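Local coordinates for DinB-like Protein (Bacillus cereus ATCC 10987, PDB 3DI5) that binds a divalent metal, nickel in this crystal, between the helices of a DinB-family four-helix bundle, with its wider cellular role not established, at residues Val46-Val51 against Lys79-Gly84; Thr52-Ile57 against Met123-His128. All coordinates share one frame; numbering follows the deposited sequence.

Contact 1. Residues Val46-Val51 against Lys79-Gly84; sequences VAWHIV and KTIADG. With NI (nickel (II) ion), chain B.
Ile81 lies over three residues of the facing helix. Its CG2 rests 3.8 Å from Ala47 CB and 4.1 Å from Val51 CG2, spanning one turn of the 46-51 segment, while CG1, on the other branch, reaches CE3 of the Trp48 six-membered ring obliquely, 4.0 Å away. The two branches divide the work because CG1 lies anti to the carbonyl carbon (chi1 -60°), which swings it to the tryptophan and turns CG2 to the alanine and valine. Further along, Val51 straddles the neighbouring backbone: CG2 sits 3.7 Å from Ile81 O, and CG1 packs 3.8 Å from Gly84 C. With no side chain on Gly84, the valine meets main chain directly.

This is near-parallel packing of two helices of the DinB four-helix bundle, 43-58 and 78-99, whose short segment axes approach to 9.5 Å at 26°. Leu24 of helix 6-26 touches both Ala47 and Ile81, so a third helix covers this apolar seam. Trp48 also packs on Glu68 and Pro75 of the loop that leads to helix 78-99. His49 leaves the same turn as Trp48 but heads to the metal, its NE2 binding nickel at 2.3 Å; Asp71 accepts a hydrogen bond from its ND1, probably fixing the rotation of the imidazole.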
loop_
_atom_site.group_PDB
_atom_site.type_symbol
_atom_site.label_atom_id
_atom_site.label_comp_id
_atom_site.label_asym_id
_atom_site.label_seq_id
_atom_site.Cartn_x
_atom_site.Cartn_y
_atom_site.Cartn_z
ATOM N N VAL A 46 9.903 -1.333 5.572
ATOM C CA VAL A 46 9.140 -0.301 4.883
ATOM C C VAL A 46 8.262 -0.895 3.782
ATOM O O VAL A 46 7.068 -0.582 3.726
ATOM C CB VAL A 46 10.039 0.855 4.350
ATOM C CG1 VAL A 46 9.178 1.930 3.610
ATOM C CG2 VAL A 46 10.796 1.471 5.488
ATOM N N ALA A 47 8.811 -1.812 2.974
ATOM C CA ALA A 47 8.103 -2.377 1.817
ATOM C C ALA A 47 6.974 -3.338 2.222
ATOM O O ALA A 47 5.885 -3.340 1.640
ATOM C CB ALA A 47 9.090 -3.105 0.900
ATOM N N TRP A 48 7.249 -4.198 3.186
ATOM C CA TRP A 48 6.212 -5.079 3.698
ATOM C C TRP A 48 5.102 -4.304 4.449
ATOM O O TRP A 48 3.965 -4.699 4.432
ATOM C CB TRP A 48 6.840 -6.140 4.587
ATOM C CG TRP A 48 5.980 -7.305 4.899
ATOM C CD1 TRP A 48 5.680 -7.764 6.131
ATOM C CD2 TRP A 48 5.353 -8.203 3.965
ATOM N NE1 TRP A 48 4.895 -8.895 6.039
ATOM C CE2 TRP A 48 4.673 -9.176 4.719
ATOM C CE3 TRP A 48 5.299 -8.273 2.566
ATOM C CZ2 TRP A 48 3.945 -10.205 4.131
ATOM C CZ3 TRP A 48 4.582 -9.282 1.982
ATOM C CH2 TRP A 48 3.907 -10.246 2.761
ATOM N N HIS A 49 5.445 -3.189 5.089
ATOM C CA HIS A 49 4.458 -2.356 5.765
ATOM C C HIS A 49 3.432 -1.803 4.746
ATOM O O HIS A 49 2.236 -1.731 5.030
ATOM C CB HIS A 49 5.199 -1.226 6.511
ATOM C CG HIS A 49 4.312 -0.275 7.254
ATOM N ND1 HIS A 49 3.550 -0.655 8.334
ATOM C CD2 HIS A 49 4.157 1.065 7.141
ATOM C CE1 HIS A 49 2.915 0.400 8.816
ATOM N NE2 HIS A 49 3.261 1.458 8.107
ATOM N N ILE A 50 3.904 -1.458 3.548
ATOM C CA ILE A 50 3.045 -0.979 2.435
ATOM C C ILE A 50 2.097 -2.061 1.958
ATOM O O ILE A 50 0.891 -1.839 1.721
ATOM C CB ILE A 50 3.937 -0.512 1.249
ATOM C CG1 ILE A 50 4.550 0.838 1.588
ATOM C CG2 ILE A 50 3.137 -0.381 -0.106
ATOM C CD1 ILE A 50 5.806 1.147 0.810
ATOM N N VAL A 51 2.640 -3.247 1.825
ATOM C CA VAL A 51 1.845 -4.364 1.413
ATOM C C VAL A 51 0.719 -4.630 2.416
ATOM O O VAL A 51 -0.464 -4.710 2.036
ATOM C CB VAL A 51 2.729 -5.587 1.199
ATOM C CG1 VAL A 51 1.879 -6.769 0.782
ATOM C CG2 VAL A 51 3.826 -5.286 0.119
ATOM N N LYS A 79 11.018 -11.045 -3.946
ATOM C CA LYS A 79 9.977 -11.559 -4.834
ATOM C C LYS A 79 8.690 -11.807 -4.068
ATOM O O LYS A 79 7.611 -11.560 -4.589
ATOM C CB LYS A 79 10.405 -12.835 -5.556
ATOM C CG LYS A 79 9.710 -12.978 -6.901
ATOM C CD LYS A 79 10.132 -14.245 -7.661
ATOM C CE LYS A 79 8.991 -15.242 -7.754
ATOM N NZ LYS A 79 7.918 -14.738 -8.646
ATOM N N THR A 80 8.800 -12.291 -2.833
ATOM C CA THR A 80 7.622 -12.422 -1.973
ATOM C C THR A 80 6.933 -11.094 -1.725
ATOM O O THR A 80 5.709 -11.026 -1.729
ATOM C CB THR A 80 7.952 -13.083 -0.630
ATOM O OG1 THR A 80 8.540 -14.358 -0.877
ATOM C CG2 THR A 80 6.684 -13.301 0.190
ATOM N N ILE A 81 7.710 -10.042 -1.504
ATOM C CA ILE A 81 7.158 -8.724 -1.204
ATOM C C ILE A 81 6.445 -8.102 -2.411
ATOM O O ILE A 81 5.285 -7.695 -2.323
ATOM C CB ILE A 81 8.257 -7.773 -0.654
ATOM C CG1 ILE A 81 8.859 -8.360 0.650
ATOM C CG2 ILE A 81 7.702 -6.336 -0.441
ATOM C CD1 ILE A 81 9.942 -7.519 1.305
ATOM N N ALA A 82 7.140 -8.027 -3.535
ATOM C CA ALA A 82 6.581 -7.473 -4.762
ATOM C C ALA A 82 5.341 -8.263 -5.234
ATOM O O ALA A 82 4.344 -7.672 -5.686
ATOM C CB ALA A 82 7.668 -7.439 -5.852
ATOM N N ASP A 83 5.400 -9.591 -5.122
ATOM C CA ASP A 83 4.282 -10.442 -5.520
ATOM C C ASP A 83 3.105 -10.316 -4.566
ATOM O O ASP A 83 1.966 -10.195 -4.998
ATOM C CB ASP A 83 4.710 -11.900 -5.638
ATOM C CG ASP A 83 5.580 -12.150 -6.867
ATOM O OD1 ASP A 83 6.080 -11.163 -7.473
ATOM O OD2 ASP A 83 5.785 -13.326 -7.221
ATOM N N GLY A 84 3.394 -10.333 -3.267
ATOM C CA GLY A 84 2.423 -9.949 -2.237
ATOM C C GLY A 84 1.661 -8.671 -2.532
ATOM O O GLY A 84 0.441 -8.661 -2.455
HETATM NI NI NI B . 2.790 3.674 8.497
HETATM O O HOH W 1 4.382 3.517 10.290
HETATM O O HOH W 2 2.262 5.794 9.134
HETATM O O HOH W 3 1.151 2.956 10.039
#

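Contact 2. Residues Thr52-Ile57 against Met123-His128; sequences TAIPVI and MTLINH. With NI (nickel (II) ion), chain B.
His128 carries its imidazole up to segment 52-57, where Ala53 CB meets the ring edge near its plane, 3.3 Å from CE1. Ile57 reaches the same ring obliquely with CD1, which lies 3.7 Å from ND1 and almost as close to CB and CG of the histidine. The methyls of Ala53 and Ile57 thus gather along the ND1-CE1 side of the imidazole, while NE2 binds nickel at 2.4 Å. CG of His128 is anti to the backbone N (chi1 175°), a setting that carries the ring away from its own helix to the metal.

Nickel also takes His49, His132 and three waters, six ligands in all. The rings of the other two histidines pack against His128, that of His132 edge-to-face.

Behind this first shell, Leu125 packs between the two segments. Its CD1 lies against the main chain at Ile54 CA (3.8 Å) and near Ile54 CG1 (4.1 Å), and its CB touches Ile57 CG2 at 4.0 Å. Ile57 links the two layers: CG2 faces the leucine, and CD1 runs on past Leu125 CA to the histidine. Close by, Pro55 has no N-H to offer the preceding turn, and helix 43-58 kinks there.

The segments run nearly antiparallel, at 155°, and their axes approach to 10.1 Å. Around them, Ile54 meets Tyr85, Val88 and Phe92 of helix 78-99, Leu125 touches Trp13 of helix 6-26, and Val56 packs on Phe112 in the turn between strands 108-111 and 114-117.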
loop_
_atom_site.group_PDB
_atom_site.type_symbol
_atom_site.label_atom_id
_atom_site.label_comp_id
_atom_site.label_asym_id
_atom_site.label_seq_id
_atom_site.Cartn_x
_atom_site.Cartn_y
_atom_site.Cartn_z
ATOM N N THR A 52 1.086 -4.722 3.697
ATOM C CA THR A 52 0.159 -5.099 4.749
ATOM C C THR A 52 -0.817 -3.994 5.078
ATOM O O THR A 52 -1.931 -4.283 5.552
ATOM C CB THR A 52 0.875 -5.528 6.066
ATOM O OG1 THR A 52 1.635 -4.429 6.600
ATOM C CG2 THR A 52 1.786 -6.654 5.824
ATOM N N ALA A 53 -0.417 -2.740 4.818
ATOM C CA ALA A 53 -1.262 -1.581 5.045
ATOM C C ALA A 53 -2.575 -1.596 4.270
ATOM O O ALA A 53 -3.533 -0.955 4.708
ATOM C CB ALA A 53 -0.481 -0.259 4.778
ATOM N N ILE A 54 -2.672 -2.387 3.178
ATOM C CA ILE A 54 -3.891 -2.365 2.355
ATOM C C ILE A 54 -5.075 -2.976 3.140
ATOM O O ILE A 54 -6.076 -2.278 3.373
ATOM C CB ILE A 54 -3.688 -2.990 0.930
ATOM C CG1 ILE A 54 -2.837 -2.053 0.066
ATOM C CG2 ILE A 54 -5.003 -3.203 0.224
ATOM C CD1 ILE A 54 -2.175 -2.733 -1.152
ATOM N N PRO A 55 -4.976 -4.263 3.548
ATOM C CA PRO A 55 -6.004 -4.797 4.447
ATOM C C PRO A 55 -6.155 -4.112 5.818
ATOM O O PRO A 55 -7.249 -4.154 6.360
ATOM C CB PRO A 55 -5.632 -6.280 4.594
ATOM C CG PRO A 55 -4.210 -6.392 4.130
ATOM C CD PRO A 55 -3.987 -5.285 3.156
ATOM N N VAL A 56 -5.124 -3.447 6.354
ATOM C CA VAL A 56 -5.229 -2.858 7.691
ATOM C C VAL A 56 -6.040 -1.558 7.648
ATOM O O VAL A 56 -6.944 -1.323 8.468
ATOM C CB VAL A 56 -3.835 -2.638 8.323
ATOM C CG1 VAL A 56 -3.936 -1.808 9.628
ATOM C CG2 VAL A 56 -3.151 -4.003 8.563
ATOM N N ILE A 57 -5.728 -0.709 6.681
ATOM C CA ILE A 57 -6.458 0.534 6.533
ATOM C C ILE A 57 -7.916 0.238 6.086
ATOM O O ILE A 57 -8.846 0.876 6.547
ATOM C CB ILE A 57 -5.702 1.517 5.595
ATOM C CG1 ILE A 57 -4.483 2.107 6.322
ATOM C CG2 ILE A 57 -6.641 2.573 5.048
ATOM C CD1 ILE A 57 -3.603 3.023 5.437
HETATM N N MSE A 123 -8.726 7.806 0.870
HETATM C CA MSE A 123 -7.784 8.909 0.820
HETATM C C MSE A 123 -6.591 8.581 1.706
HETATM O O MSE A 123 -5.453 8.909 1.382
HETATM C CB MSE A 123 -8.452 10.191 1.323
HETATM C CG MSE A 123 -7.597 11.408 1.282
HETATM SE SE MSE A 123 -8.270 12.807 2.506
HETATM C CE MSE A 123 -7.850 11.932 4.303
ATOM N N THR A 124 -6.876 7.944 2.837
ATOM C CA THR A 124 -5.874 7.656 3.843
ATOM C C THR A 124 -4.942 6.567 3.332
ATOM O O THR A 124 -3.738 6.645 3.529
ATOM C CB THR A 124 -6.540 7.332 5.241
ATOM O OG1 THR A 124 -7.192 8.519 5.741
ATOM C CG2 THR A 124 -5.487 6.846 6.276
ATOM N N LEU A 125 -5.502 5.576 2.639
ATOM C CA LEU A 125 -4.716 4.534 2.046
ATOM C C LEU A 125 -3.645 5.093 1.101
ATOM O O LEU A 125 -2.491 4.658 1.144
ATOM C CB LEU A 125 -5.623 3.572 1.279
ATOM C CG LEU A 125 -5.022 2.365 0.588
ATOM C CD1 LEU A 125 -4.561 1.311 1.596
ATOM C CD2 LEU A 125 -6.025 1.773 -0.373
ATOM N N ILE A 126 -4.047 6.014 0.233
ATOM C CA ILE A 126 -3.160 6.581 -0.782
ATOM C C ILE A 126 -2.077 7.424 -0.153
ATOM O O ILE A 126 -0.914 7.309 -0.536
ATOM C CB ILE A 126 -3.938 7.451 -1.829
ATOM C CG1 ILE A 126 -4.823 6.567 -2.698
ATOM C CG2 ILE A 126 -2.978 8.203 -2.744
ATOM C CD1 ILE A 126 -5.676 7.326 -3.692
ATOM N N ASN A 127 -2.471 8.272 0.794
ATOM C CA ASN A 127 -1.565 9.161 1.489
ATOM C C ASN A 127 -0.486 8.424 2.294
ATOM O O ASN A 127 0.706 8.768 2.227
ATOM C CB ASN A 127 -2.342 10.052 2.449
ATOM C CG ASN A 127 -3.075 11.171 1.765
ATOM O OD1 ASN A 127 -2.944 11.382 0.555
ATOM N ND2 ASN A 127 -3.857 11.916 2.547
ATOM N N HIS A 128 -0.923 7.390 3.021
ATOM C CA HIS A 128 -0.037 6.532 3.819
ATOM C C HIS A 128 0.999 5.871 2.914
ATOM O O HIS A 128 2.193 5.960 3.188
ATOM C CB HIS A 128 -0.869 5.488 4.593
ATOM C CG HIS A 128 -0.057 4.481 5.362
ATOM N ND1 HIS A 128 0.092 3.174 4.952
ATOM C CD2 HIS A 128 0.620 4.587 6.528
ATOM C CE1 HIS A 128 0.840 2.522 5.832
ATOM N NE2 HIS A 128 1.176 3.363 6.795
HETATM NI NI NI B . 2.790 3.674 8.497
HETATM O O HOH W 1 4.382 3.517 10.290
HETATM O O HOH W 2 2.262 5.794 9.134
HETATM O O HOH W 3 1.151 2.956 10.039
#

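In the fold
Helix 43-58 is common to both contacts, which sample successive turns of it: 46-51 against helix 78-99 in contact 1, 52-57 against helix 118-142 in contact 2. Both stretches in fact touch both partner helices. The centres are about 13 Å apart, and the segments alternate along the chain in the order 46-51, 52-57, 79-84, 123-128. Contact 1 joins near-parallel neighbours of the bundle, contact 2 nearly antiparallel ones. Helix 43-58 supplies one nickel ligand, His49, and helix 118-142 two, His128 and His132, with His49 NE2 and His128 NE2 3.1 Å apart. Contact 2 therefore lies directly at the metal, while contact 1 holds the same helix from another side.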